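Local structure of CymD (Pseudomonas putida, 6Z34) at residues A[32-37]-A[237-242]; A[42-47]-A[85-90]; A[94-99]-A[141-146]; A[154-159]-A[221-226]; A[391-396]-A[430-435]. The protein forms an outer-membrane channel of the FadL family that takes up monoaromatic hydrocarbons, probably by lateral diffusion through an opening in its barrel wall. All coordinates share one frame; numbering follows the deposited sequence.

Contact 1: A[32-37]-A[237-242]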
# COMPACT_ATOMS: atom_id res chain seq x y z
N LEU A 32 -5.88 5.77 -7.92
CA LEU A 32 -4.85 6.80 -8.07
C LEU A 32 -5.56 8.13 -8.25
O LEU A 32 -5.89 8.81 -7.27
CB LEU A 32 -3.92 6.50 -9.24
CG LEU A 32 -2.53 7.13 -9.03
CD1 LEU A 32 -1.45 6.24 -9.61
CD2 LEU A 32 -2.42 8.55 -9.57
N ASN A 33 -5.82 8.50 -9.50
CA ASN A 33 -6.64 9.68 -9.76
C ASN A 33 -7.89 9.20 -10.48
O ASN A 33 -7.86 8.91 -11.69
CB ASN A 33 -5.89 10.74 -10.58
CG ASN A 33 -6.74 12.01 -10.82
OD1 ASN A 33 -7.85 12.16 -10.26
ND2 ASN A 33 -6.21 12.92 -11.64
N PRO A 34 -9.01 9.08 -9.77
CA PRO A 34 -10.24 8.59 -10.41
C PRO A 34 -10.74 9.49 -11.52
O PRO A 34 -11.54 9.03 -12.35
CB PRO A 34 -11.24 8.51 -9.24
CG PRO A 34 -10.58 9.20 -8.08
CD PRO A 34 -9.12 9.17 -8.30
N ALA A 35 -10.28 10.75 -11.62
CA ALA A 35 -10.69 11.58 -12.75
C ALA A 35 -10.24 10.96 -14.07
O ALA A 35 -10.87 11.20 -15.10
CB ALA A 35 -10.13 13.00 -12.62
N THR A 36 -9.19 10.12 -14.05
CA THR A 36 -8.71 9.56 -15.32
C THR A 36 -9.66 8.51 -15.89
O THR A 36 -9.49 8.13 -17.05
CB THR A 36 -7.32 8.94 -15.18
OG1 THR A 36 -7.34 7.91 -14.18
CG2 THR A 36 -6.23 10.03 -14.86
N LEU A 37 -10.63 8.04 -15.10
CA LEU A 37 -11.58 7.06 -15.60
C LEU A 37 -12.43 7.60 -16.74
O LEU A 37 -12.90 6.81 -17.56
CB LEU A 37 -12.48 6.58 -14.48
CG LEU A 37 -11.74 5.93 -13.32
CD1 LEU A 37 -12.70 5.75 -12.16
CD2 LEU A 37 -11.14 4.61 -13.81
N GLY A 237 -2.95 16.63 -14.16
CA GLY A 237 -3.80 15.94 -13.21
C GLY A 237 -3.31 16.14 -11.79
O GLY A 237 -2.11 16.25 -11.52
N ILE A 238 -4.27 16.21 -10.87
CA ILE A 238 -3.97 16.42 -9.45
C ILE A 238 -4.95 15.59 -8.64
O ILE A 238 -6.16 15.61 -8.90
CB ILE A 238 -4.04 17.91 -9.06
CG1 ILE A 238 -3.81 18.12 -7.57
CG2 ILE A 238 -5.38 18.51 -9.33
CD1 ILE A 238 -2.39 17.98 -7.16
N VAL A 239 -4.43 14.85 -7.65
CA VAL A 239 -5.30 14.07 -6.77
C VAL A 239 -4.79 14.16 -5.35
O VAL A 239 -3.59 14.01 -5.09
CB VAL A 239 -5.45 12.60 -7.23
CG1 VAL A 239 -4.10 11.90 -7.30
CG2 VAL A 239 -6.39 11.85 -6.29
N TYR A 240 -5.71 14.40 -4.42
CA TYR A 240 -5.44 14.34 -3.00
C TYR A 240 -6.02 13.06 -2.41
O TYR A 240 -7.22 12.80 -2.51
CB TYR A 240 -6.00 15.56 -2.28
CG TYR A 240 -5.60 15.63 -0.83
CD1 TYR A 240 -4.31 16.03 -0.46
CD2 TYR A 240 -6.50 15.32 0.18
CE1 TYR A 240 -3.94 16.11 0.89
CE2 TYR A 240 -6.14 15.40 1.52
CZ TYR A 240 -4.87 15.79 1.87
OH TYR A 240 -4.55 15.86 3.20
N ASN A 241 -5.16 12.28 -1.77
CA ASN A 241 -5.55 11.02 -1.14
C ASN A 241 -5.73 11.27 0.35
O ASN A 241 -4.84 11.82 1.01
CB ASN A 241 -4.48 9.97 -1.42
CG ASN A 241 -5.00 8.57 -1.27
OD1 ASN A 241 -5.19 7.88 -2.27
ND2 ASN A 241 -5.21 8.13 -0.04
N PHE A 242 -6.90 10.92 0.88
CA PHE A 242 -7.22 11.25 2.26
C PHE A 242 -6.45 10.35 3.22
O PHE A 242 -5.98 9.28 2.85
CB PHE A 242 -8.71 11.08 2.53
CG PHE A 242 -9.58 11.91 1.64
CD1 PHE A 242 -9.18 13.17 1.24
CD2 PHE A 242 -10.81 11.44 1.23
CE1 PHE A 242 -9.99 13.94 0.43
CE2 PHE A 242 -11.63 12.21 0.41
CZ PHE A 242 -11.22 13.45 0.02

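Contact 2: A[42-47]-A[85-90]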
# COMPACT_ATOMS: atom_id res chain seq x y z
N GLU A 42 -16.56 4.06 -23.50
CA GLU A 42 -17.88 3.73 -23.00
C GLU A 42 -18.10 2.23 -23.09
O GLU A 42 -17.60 1.56 -24.00
CB GLU A 42 -18.95 4.47 -23.81
CG GLU A 42 -18.81 5.99 -23.77
CD GLU A 42 -19.99 6.72 -24.42
OE1 GLU A 42 -20.23 6.50 -25.62
OE2 GLU A 42 -20.66 7.51 -23.73
N GLY A 43 -18.85 1.70 -22.11
CA GLY A 43 -19.15 0.29 -21.98
C GLY A 43 -18.85 -0.18 -20.56
O GLY A 43 -18.83 0.61 -19.61
N MET A 44 -18.61 -1.48 -20.42
CA MET A 44 -18.38 -2.10 -19.13
C MET A 44 -17.09 -2.87 -19.17
O MET A 44 -16.84 -3.66 -20.09
CB MET A 44 -19.54 -3.01 -18.72
CG MET A 44 -20.76 -2.18 -18.37
SD MET A 44 -21.63 -2.87 -17.00
CE MET A 44 -20.24 -3.38 -16.06
N HIS A 45 -16.27 -2.63 -18.15
CA HIS A 45 -14.89 -3.08 -18.10
C HIS A 45 -14.71 -3.94 -16.87
O HIS A 45 -15.13 -3.56 -15.77
CB HIS A 45 -13.93 -1.88 -18.10
CG HIS A 45 -14.17 -0.92 -19.24
ND1 HIS A 45 -13.51 -1.02 -20.45
CD2 HIS A 45 -14.96 0.17 -19.34
CE1 HIS A 45 -13.90 -0.04 -21.25
NE2 HIS A 45 -14.78 0.70 -20.60
N LEU A 46 -14.12 -5.11 -17.06
CA LEU A 46 -13.87 -6.06 -15.98
C LEU A 46 -12.38 -6.32 -15.98
O LEU A 46 -11.82 -6.70 -17.01
CB LEU A 46 -14.64 -7.36 -16.17
CG LEU A 46 -16.16 -7.29 -16.06
CD1 LEU A 46 -16.80 -8.16 -17.14
CD2 LEU A 46 -16.59 -7.75 -14.68
N GLY A 47 -11.75 -6.13 -14.83
CA GLY A 47 -10.33 -6.30 -14.77
C GLY A 47 -9.95 -7.28 -13.69
O GLY A 47 -10.51 -7.27 -12.59
N LEU A 85 -9.23 -6.64 -8.38
CA LEU A 85 -10.49 -6.84 -9.07
C LEU A 85 -11.09 -5.49 -9.39
O LEU A 85 -11.13 -4.62 -8.52
CB LEU A 85 -11.49 -7.62 -8.19
CG LEU A 85 -10.93 -8.90 -7.59
CD1 LEU A 85 -11.97 -9.60 -6.74
CD2 LEU A 85 -10.51 -9.77 -8.75
N SER A 86 -11.63 -5.32 -10.61
CA SER A 86 -12.32 -4.07 -10.92
C SER A 86 -13.48 -4.27 -11.87
O SER A 86 -13.44 -5.08 -12.80
CB SER A 86 -11.36 -3.01 -11.51
OG SER A 86 -10.51 -3.55 -12.52
N LEU A 87 -14.52 -3.47 -11.63
CA LEU A 87 -15.70 -3.36 -12.47
C LEU A 87 -15.93 -1.87 -12.68
O LEU A 87 -16.18 -1.14 -11.71
CB LEU A 87 -16.92 -4.01 -11.82
CG LEU A 87 -18.17 -3.88 -12.70
CD1 LEU A 87 -17.83 -4.43 -14.07
CD2 LEU A 87 -19.41 -4.59 -12.11
N VAL A 88 -15.88 -1.41 -13.92
CA VAL A 88 -16.08 -0.00 -14.25
C VAL A 88 -17.15 0.12 -15.33
O VAL A 88 -17.06 -0.53 -16.38
CB VAL A 88 -14.76 0.66 -14.71
CG1 VAL A 88 -15.02 2.07 -15.25
CG2 VAL A 88 -13.75 0.69 -13.57
N TRP A 89 -18.14 0.96 -15.08
CA TRP A 89 -19.13 1.34 -16.08
C TRP A 89 -18.83 2.76 -16.59
O TRP A 89 -18.63 3.69 -15.80
CB TRP A 89 -20.54 1.27 -15.47
CG TRP A 89 -21.62 1.73 -16.36
CD1 TRP A 89 -22.34 0.96 -17.24
CD2 TRP A 89 -22.16 3.06 -16.45
NE1 TRP A 89 -23.28 1.74 -17.88
CE2 TRP A 89 -23.19 3.03 -17.42
CE3 TRP A 89 -21.88 4.27 -15.81
CZ2 TRP A 89 -23.92 4.16 -17.78
CZ3 TRP A 89 -22.62 5.41 -16.16
CH2 TRP A 89 -23.63 5.34 -17.14
N ARG A 90 -18.79 2.91 -17.92
CA ARG A 90 -18.53 4.19 -18.59
C ARG A 90 -19.67 4.48 -19.54
O ARG A 90 -19.85 3.76 -20.52
CB ARG A 90 -17.21 4.15 -19.36
CG ARG A 90 -16.05 4.87 -18.69
CD ARG A 90 -16.11 6.36 -18.95
NE ARG A 90 -15.71 6.72 -20.30
CZ ARG A 90 -16.04 7.87 -20.89
NH1 ARG A 90 -15.64 8.13 -22.12
NH2 ARG A 90 -16.77 8.75 -20.21

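Contact 3: A[94-99]-A[141-146]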
# COMPACT_ATOMS: atom_id res chain seq x y z
N TYR A 94 -20.21 10.08 -17.42
CA TYR A 94 -19.95 9.51 -16.11
C TYR A 94 -19.14 8.23 -16.24
O TYR A 94 -19.20 7.53 -17.25
CB TYR A 94 -21.24 9.18 -15.35
CG TYR A 94 -22.03 10.39 -14.89
CD1 TYR A 94 -22.89 11.07 -15.75
CD2 TYR A 94 -21.94 10.83 -13.58
CE1 TYR A 94 -23.62 12.17 -15.32
CE2 TYR A 94 -22.66 11.93 -13.13
CZ TYR A 94 -23.49 12.60 -13.99
OH TYR A 94 -24.21 13.67 -13.52
N ALA A 95 -18.36 7.96 -15.18
CA ALA A 95 -17.77 6.67 -14.93
C ALA A 95 -18.14 6.27 -13.52
O ALA A 95 -18.14 7.11 -12.62
CB ALA A 95 -16.26 6.70 -15.07
N LEU A 96 -18.50 4.99 -13.34
CA LEU A 96 -18.81 4.40 -12.04
C LEU A 96 -17.94 3.16 -11.88
O LEU A 96 -17.81 2.37 -12.82
CB LEU A 96 -20.26 3.99 -11.90
CG LEU A 96 -21.28 5.09 -12.18
CD1 LEU A 96 -22.68 4.46 -12.29
CD2 LEU A 96 -21.23 6.14 -11.10
N GLY A 97 -17.37 3.00 -10.70
CA GLY A 97 -16.42 1.93 -10.48
C GLY A 97 -16.52 1.38 -9.08
O GLY A 97 -16.90 2.08 -8.14
N VAL A 98 -16.16 0.12 -8.97
CA VAL A 98 -15.92 -0.51 -7.68
C VAL A 98 -14.82 -1.54 -7.90
O VAL A 98 -14.62 -2.03 -9.02
CB VAL A 98 -17.21 -1.15 -7.11
CG1 VAL A 98 -17.69 -2.24 -8.02
CG2 VAL A 98 -16.98 -1.69 -5.68
N GLY A 99 -14.09 -1.86 -6.84
CA GLY A 99 -13.08 -2.90 -6.97
C GLY A 99 -12.57 -3.36 -5.62
O GLY A 99 -13.06 -2.96 -4.57
N PHE A 141 -15.36 2.75 -3.88
CA PHE A 141 -16.59 3.10 -4.59
C PHE A 141 -16.31 4.42 -5.26
O PHE A 141 -16.04 5.42 -4.58
CB PHE A 141 -17.79 3.16 -3.64
CG PHE A 141 -17.96 1.91 -2.81
CD1 PHE A 141 -17.19 1.70 -1.67
CD2 PHE A 141 -18.87 0.93 -3.18
CE1 PHE A 141 -17.32 0.55 -0.92
CE2 PHE A 141 -19.01 -0.22 -2.43
CZ PHE A 141 -18.23 -0.41 -1.29
N SER A 142 -16.28 4.42 -6.59
CA SER A 142 -15.65 5.48 -7.35
C SER A 142 -16.59 6.00 -8.42
O SER A 142 -17.41 5.25 -8.96
CB SER A 142 -14.36 5.01 -7.99
OG SER A 142 -13.57 6.10 -8.42
N ALA A 143 -16.45 7.29 -8.71
CA ALA A 143 -17.25 7.94 -9.73
C ALA A 143 -16.42 9.04 -10.36
O ALA A 143 -15.53 9.60 -9.71
CB ALA A 143 -18.55 8.51 -9.15
N ALA A 144 -16.71 9.35 -11.62
CA ALA A 144 -16.00 10.42 -12.30
C ALA A 144 -16.95 11.08 -13.30
O ALA A 144 -17.94 10.49 -13.73
CB ALA A 144 -14.73 9.90 -12.99
N TYR A 145 -16.63 12.33 -13.65
CA TYR A 145 -17.55 13.14 -14.43
C TYR A 145 -16.74 14.09 -15.29
O TYR A 145 -15.80 14.73 -14.80
CB TYR A 145 -18.51 13.91 -13.52
CG TYR A 145 -19.50 14.79 -14.26
CD1 TYR A 145 -20.58 14.23 -14.96
CD2 TYR A 145 -19.38 16.18 -14.26
CE1 TYR A 145 -21.49 15.04 -15.63
CE2 TYR A 145 -20.28 17.00 -14.93
CZ TYR A 145 -21.34 16.42 -15.63
OH TYR A 145 -22.25 17.21 -16.29
N GLN A 146 -17.11 14.17 -16.58
CA GLN A 146 -16.55 15.16 -17.50
C GLN A 146 -17.36 16.44 -17.34
O GLN A 146 -18.49 16.53 -17.83
CB GLN A 146 -16.62 14.69 -18.95
CG GLN A 146 -15.51 13.76 -19.38
CD GLN A 146 -15.75 13.22 -20.77
OE1 GLN A 146 -16.89 13.03 -21.18
NE2 GLN A 146 -14.68 12.97 -21.51

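Contact 4: A[154-159]-A[221-226]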
# COMPACT_ATOMS: atom_id res chain seq x y z
N GLY A 154 -13.15 13.52 -10.28
CA GLY A 154 -13.39 12.16 -9.82
C GLY A 154 -13.06 11.99 -8.35
O GLY A 154 -12.23 12.70 -7.78
N ALA A 155 -13.73 11.00 -7.75
CA ALA A 155 -13.56 10.73 -6.34
C ALA A 155 -13.77 9.25 -6.10
O ALA A 155 -14.40 8.55 -6.91
CB ALA A 155 -14.53 11.53 -5.48
N SER A 156 -13.18 8.76 -5.00
CA SER A 156 -13.42 7.42 -4.50
C SER A 156 -13.62 7.50 -3.00
O SER A 156 -13.06 8.37 -2.33
CB SER A 156 -12.26 6.48 -4.78
OG SER A 156 -11.99 6.42 -6.16
N LEU A 157 -14.43 6.58 -2.47
CA LEU A 157 -14.51 6.33 -1.04
C LEU A 157 -14.15 4.88 -0.80
O LEU A 157 -14.83 3.98 -1.31
CB LEU A 157 -15.90 6.64 -0.49
CG LEU A 157 -15.99 6.32 1.00
CD1 LEU A 157 -15.68 7.57 1.82
CD2 LEU A 157 -17.34 5.74 1.36
N ASP A 158 -13.07 4.65 -0.05
CA ASP A 158 -12.62 3.29 0.22
C ASP A 158 -13.21 2.76 1.52
O ASP A 158 -13.13 3.43 2.56
CB ASP A 158 -11.09 3.21 0.32
CG ASP A 158 -10.38 3.75 -0.89
OD1 ASP A 158 -11.03 4.05 -1.93
OD2 ASP A 158 -9.13 3.85 -0.78
N ALA A 159 -13.78 1.56 1.46
CA ALA A 159 -13.83 0.69 2.63
C ALA A 159 -12.50 -0.05 2.68
O ALA A 159 -12.04 -0.56 1.65
CB ALA A 159 -14.98 -0.30 2.57
N GLY A 221 -11.10 5.22 3.82
CA GLY A 221 -10.23 6.15 3.13
C GLY A 221 -10.86 6.75 1.88
O GLY A 221 -12.08 6.68 1.68
N GLY A 222 -10.06 7.36 1.02
CA GLY A 222 -10.61 7.94 -0.19
C GLY A 222 -9.65 8.92 -0.81
O GLY A 222 -8.56 9.20 -0.28
N ARG A 223 -10.07 9.44 -1.97
CA ARG A 223 -9.29 10.38 -2.76
C ARG A 223 -10.23 11.27 -3.57
O ARG A 223 -11.37 10.91 -3.84
CB ARG A 223 -8.30 9.65 -3.67
CG ARG A 223 -8.91 8.62 -4.62
CD ARG A 223 -7.90 7.56 -4.98
NE ARG A 223 -7.46 6.95 -3.74
CZ ARG A 223 -8.09 5.95 -3.17
NH1 ARG A 223 -9.17 5.43 -3.75
NH2 ARG A 223 -7.67 5.48 -2.00
N LEU A 224 -9.71 12.44 -3.95
CA LEU A 224 -10.45 13.46 -4.69
C LEU A 224 -9.48 14.10 -5.68
O LEU A 224 -8.48 14.70 -5.26
CB LEU A 224 -11.02 14.52 -3.75
CG LEU A 224 -11.78 15.66 -4.47
CD1 LEU A 224 -12.95 15.14 -5.37
CD2 LEU A 224 -12.26 16.71 -3.47
N GLY A 225 -9.74 13.97 -6.98
CA GLY A 225 -8.80 14.41 -7.99
C GLY A 225 -9.48 15.08 -9.17
O GLY A 225 -10.71 15.09 -9.27
N LEU A 226 -8.66 15.64 -10.05
CA LEU A 226 -9.15 16.22 -11.30
C LEU A 226 -8.10 16.07 -12.38
O LEU A 226 -6.92 15.82 -12.10
CB LEU A 226 -9.55 17.69 -11.14
CG LEU A 226 -8.45 18.71 -10.81
CD1 LEU A 226 -7.81 19.29 -12.06
CD2 LEU A 226 -8.99 19.84 -9.95

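Contact 5: A[391-396]-A[430-435]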
# COMPACT_ATOMS: atom_id res chain seq x y z
N PRO A 391 -10.60 -6.45 -29.87
CA PRO A 391 -11.00 -5.12 -29.37
C PRO A 391 -11.53 -5.16 -27.95
O PRO A 391 -11.62 -4.10 -27.31
CB PRO A 391 -12.09 -4.69 -30.37
CG PRO A 391 -11.78 -5.45 -31.60
CD PRO A 391 -11.31 -6.79 -31.12
N GLU A 392 -11.85 -6.34 -27.43
CA GLU A 392 -12.49 -6.47 -26.14
C GLU A 392 -11.56 -7.00 -25.06
O GLU A 392 -11.95 -6.97 -23.88
CB GLU A 392 -13.70 -7.42 -26.23
CG GLU A 392 -14.79 -7.00 -27.21
CD GLU A 392 -16.00 -7.92 -27.14
OE1 GLU A 392 -17.02 -7.61 -27.80
OE2 GLU A 392 -15.93 -8.94 -26.41
N ASP A 393 -10.39 -7.52 -25.43
CA ASP A 393 -9.57 -8.35 -24.55
C ASP A 393 -8.12 -7.88 -24.58
O ASP A 393 -7.47 -7.90 -25.63
CB ASP A 393 -9.66 -9.83 -24.96
CG ASP A 393 -11.08 -10.37 -24.97
OD1 ASP A 393 -11.50 -10.89 -23.93
OD2 ASP A 393 -11.77 -10.32 -26.01
N VAL A 394 -7.60 -7.46 -23.43
CA VAL A 394 -6.24 -6.92 -23.39
C VAL A 394 -5.50 -7.49 -22.19
O VAL A 394 -6.05 -7.57 -21.09
CB VAL A 394 -6.24 -5.37 -23.35
CG1 VAL A 394 -4.81 -4.84 -23.16
CG2 VAL A 394 -6.85 -4.79 -24.63
N VAL A 395 -4.25 -7.88 -22.42
CA VAL A 395 -3.36 -8.33 -21.36
C VAL A 395 -2.29 -7.27 -21.16
O VAL A 395 -1.74 -6.74 -22.13
CB VAL A 395 -2.72 -9.69 -21.68
CG1 VAL A 395 -1.72 -10.06 -20.62
CG2 VAL A 395 -3.80 -10.73 -21.75
N ASP A 396 -2.01 -6.95 -19.89
CA ASP A 396 -0.99 -6.00 -19.51
C ASP A 396 -0.02 -6.69 -18.57
O ASP A 396 -0.43 -7.52 -17.76
CB ASP A 396 -1.58 -4.77 -18.83
CG ASP A 396 -2.71 -4.15 -19.62
OD1 ASP A 396 -2.44 -3.44 -20.60
OD2 ASP A 396 -3.88 -4.36 -19.24
N ILE A 430 0.54 -8.27 -13.60
CA ILE A 430 -0.12 -8.84 -14.75
C ILE A 430 -1.62 -8.62 -14.58
O ILE A 430 -2.15 -8.75 -13.48
CB ILE A 430 0.26 -10.32 -14.90
CG1 ILE A 430 -0.44 -10.97 -16.11
CG2 ILE A 430 -0.02 -11.07 -13.62
CD1 ILE A 430 0.25 -10.67 -17.44
N SER A 431 -2.29 -8.22 -15.66
CA SER A 431 -3.73 -7.98 -15.59
C SER A 431 -4.39 -8.34 -16.91
O SER A 431 -3.77 -8.34 -17.97
CB SER A 431 -4.06 -6.53 -15.22
OG SER A 431 -3.96 -5.70 -16.35
N TYR A 432 -5.68 -8.65 -16.81
CA TYR A 432 -6.51 -8.92 -17.97
C TYR A 432 -7.74 -8.02 -17.87
O TYR A 432 -8.35 -7.92 -16.80
CB TYR A 432 -6.92 -10.40 -18.05
CG TYR A 432 -8.06 -10.62 -19.02
CD1 TYR A 432 -9.35 -10.74 -18.55
CD2 TYR A 432 -7.85 -10.64 -20.39
CE1 TYR A 432 -10.40 -10.91 -19.41
CE2 TYR A 432 -8.90 -10.82 -21.27
CZ TYR A 432 -10.18 -10.95 -20.77
OH TYR A 432 -11.25 -11.12 -21.61
N THR A 433 -8.10 -7.38 -18.98
CA THR A 433 -9.26 -6.51 -19.04
C THR A 433 -10.16 -6.98 -20.17
O THR A 433 -9.74 -7.13 -21.32
CB THR A 433 -8.87 -5.04 -19.24
OG1 THR A 433 -7.95 -4.65 -18.19
CG2 THR A 433 -10.12 -4.14 -19.25
N LYS A 434 -11.41 -7.22 -19.83
CA LYS A 434 -12.43 -7.57 -20.78
C LYS A 434 -13.37 -6.39 -20.85
O LYS A 434 -13.93 -5.99 -19.82
CB LYS A 434 -13.16 -8.85 -20.38
CG LYS A 434 -14.62 -8.86 -20.81
CD LYS A 434 -14.76 -9.01 -22.31
CE LYS A 434 -14.43 -10.39 -22.81
NZ LYS A 434 -14.64 -10.42 -24.29
N SER A 435 -13.53 -5.82 -22.04
CA SER A 435 -14.37 -4.65 -22.25
C SER A 435 -15.53 -5.00 -23.16
O SER A 435 -15.33 -5.46 -24.30
CB SER A 435 -13.58 -3.49 -22.86
OG SER A 435 -12.49 -3.13 -22.02

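Contact 1: A[32-37]-A[237-242]
Asn33 and Val239 carry this meeting of the N-terminal segment with the inner side of strand 234-259. The apolar part comes first: CB of Asn33 lies 3.9 Å from CB of Val239, the two side chains sliding past each other in opposite directions. Val239 CG2 presses against Leu32 O at 3.2 Å, a tight approach, while Leu32 CD2 and Pro34 CD reach the valine methyls more loosely, Pro34 CD standing 4.3 Å from Val239 CG2.

No hydrogen bond links the two segments directly. The polar groups are used to fold 32-37 on itself and to tie it to neighbours. With its amide swung away from the backbone N (chi1 -178°), Asn33 lets OD1 accept from Ala35 N at 3.1 Å, an Asx turn in which the donor stands well above the carbonyl plane. Asn33 O takes two donors, Thr36 N and Thr36 OG1, the hydroxyl at 2.7 Å. The amide ND2 is satisfied by Ala21 O and by Leu226 O on the adjoining strand.

The turn leads straight into the 3-10 segment at Pro34, and this Asn-Pro-Ala sequence, buried against the barrel wall, belongs to the N-terminal plug (hatch) typical of FadL channels.

Contact 2: A[42-47]-A[85-90]
Met44 and Trp89 are brought together on one side of this strand pair by their first torsions. The methionine CG stands opposite its carbonyl carbon (chi1 -71°) and the chain then bends at chi2 and chi3; the indole of Trp89 is turned away from its own backbone N (chi1 176°). As a result Met44 CG lies 3.7 Å from Trp89 CD1 at the ring edge, and SD sits in the indole plane, 5.0 Å from the centroid of the five-membered ring: a Met-aromatic contact made at the edge. The bend also carries Met44 CE to 3.3 Å from Leu87 CD1, tighter than ordinary methyl packing, while Leu46 CD2 runs alongside that same CD1 at 3.6 Å.

Beneath them the strands are antiparallel, and each of the hydrogen-bonded pairs Gly43-Arg90, His45-Val88 and Gly47-Ser86 closes with two backbone bonds, as between Gly43 N and Arg90 O at 2.8 Å. Gly47 leaves room for the hydroxyl of Ser86, whose OG comes to 3.6 Å from Gly47 CA.

The other side mixes the buried polar side chains of His45 and Arg90 with the apolar Val88. Glu42 CG lies over one face of the Arg90 guanidinium, toward its rim, yet the charges do not meet, OE2 of Glu42 being 5.3 Å from NH1 of Arg90. Arg90 NE turns to Met40 O, Glu42 OE2 to Glu92 N, and His45 bonds Gln41 O through NE2 and Ser435 OG through ND1. The chemistry is thus split: apolar and sulfur-aromatic packing on the barrel's outer surface, and polar ends spent on neighbouring residues rather than on a salt bridge across the pair.

Contact 3: A[94-99]-A[141-146]
Tyr94 and Tyr145 meet at one end of two neighbouring antiparallel strands in the wall of the FadL-type β-barrel. Backbone bonds at Ala95-Ala144 and Gly97-Ser142 hold the strands in register, two to each pair, with Ala95 N to Ala144 O measuring 2.9 Å.

The side chains divide by face. Inward, towards the plug, everything is small: Ala95 CB rests 4.1 Å from Ala144 CB, and Gly97 lies opposite Ser142. The serine OG bonds Ser156 OG and Ala155 O on the next strand, while Met30 and Pro34 of the plug pack against it.

Outward, most side chains are larger and mainly apolar or aromatic. Val98 and Phe141 run side by side, pointing the same way, with CG2 of the valine 4.1 Å from CD2 of the ring. Leu96 CD2 touches Ala143 CB at a similar distance.

The tyrosines lean together because their torsions differ: Tyr94 CG stands opposite its carbonyl carbon (chi1 -70°), whereas Tyr145 CG stands opposite its N (chi1 180°). Their planes make 52°, an oblique pairing with centroids 4.8 Å apart. Within it, Tyr145 CD1 sits over the centre of the Tyr94 ring, 3.5 Å from Tyr94 CZ.

Contact 4: A[154-159]-A[221-226]
Asp158 and Arg223 form the charged part of this contact, on the side of the strand pair that faces into the barrel. The guanidinium grips the carboxylate end-on with two nitrogens: NH1 gives to OD1 of Asp158 at 2.9 Å on its syn lone pair, and NH2 meets OD2 of Asp158 close to the guanidinium plane, at a modelled 2.5 Å that is too short to be taken at face value. The two flat groups are turned 33° from each other. Arg223 gets there by a bend at chi3 (57°), which brings its end alongside Ser156, whose CB lies 3.4 Å from Arg223 NH1.

Backbone bonds pair Gly154 with Gly225, Ser156 with Arg223 and Asp158 with Gly221. At Gly222 a side chain would collide with Ser156 O.

Apolar contact is slight and on the outer surface: Leu224 CD1 touches Ala155 CB at 3.9 Å.

Both charged groups have further partners. Asn241 OD1 takes Arg223 NE, and Arg138 makes a second salt bridge to Asp158 OD2. A leucine in place of Arg223 would probably leave the buried Asp158 leaning on Arg138 alone for its charge, and Asn241 OD1 without its N-H donor. With two arginines about it, the aspartate is likely to stay ionised despite its burial.

Contact 5: A[391-396]-A[430-435]
Asp396 and Ser431 mark the tight, buried end of this antiparallel strand pair. Two backbone bonds join them, Ser431 N to Asp396 O measuring 2.9 Å, and Pro11 of helix 10-15 packs against both side chains from inside the barrel. Their polar ends come close without a hydrogen bond: OD2 of Asp396 and OG of Ser431 are 3.2 Å apart at a poor angle. On the opposite face, Ile430 CD1 lies against Val395 CG1 at 3.8 Å.

At the other end the charged side chains are more open, partly exposed, although Ser435 N still bonds Glu392 O. Lys434, its chain bent at chi2 and chi3 (71° and 72°), brings NZ to 2.9 Å from OE2 of Glu392, nearly in line with that oxygen's C-O bond. The same NZ makes only weak bonds to the Asp393 carboxylate, 3.2 Å to OD1 of Asp393. Tyr432 OH also reaches OD1 in the plane of its ring; the modelled separation is so short that its exact value is doubtful.

A methionine replacing Lys434 would probably leave Glu392 and Asp393 side by side with no positive charge between them. One ammonium shared by two carboxylates should offset their mutual repulsion, and Ser390 OG, bonded to OD2, probably helps steady Asp393 where the strand begins.

How the contacts relate
Contacts 2 to 5 are strand pairs of one barrel wall, whereas contact 1 sets the plug against that wall from within. Contacts 1 and 4 are buried and lie closest, centres about 7 Å apart: strands 198-229 and 234-259 are neighbours, and Leu32 and Asn33 pack on 221-226. Contacts 2, 3 and 5 are only partly buried; contact 4 too has outward leucines, but its weight lies inside. Contact 3 lies between contacts 2 and 4, bonded to them through Trp89-Leu96 and Phe141-Leu157, while contact 5 joins contact 2 through the backbones of Leu46 and Lys434. Chemistry follows place: an inward, reinforced ion pair in contact 4, outward aromatics in contacts 2 and 3, and surface charges in contact 5.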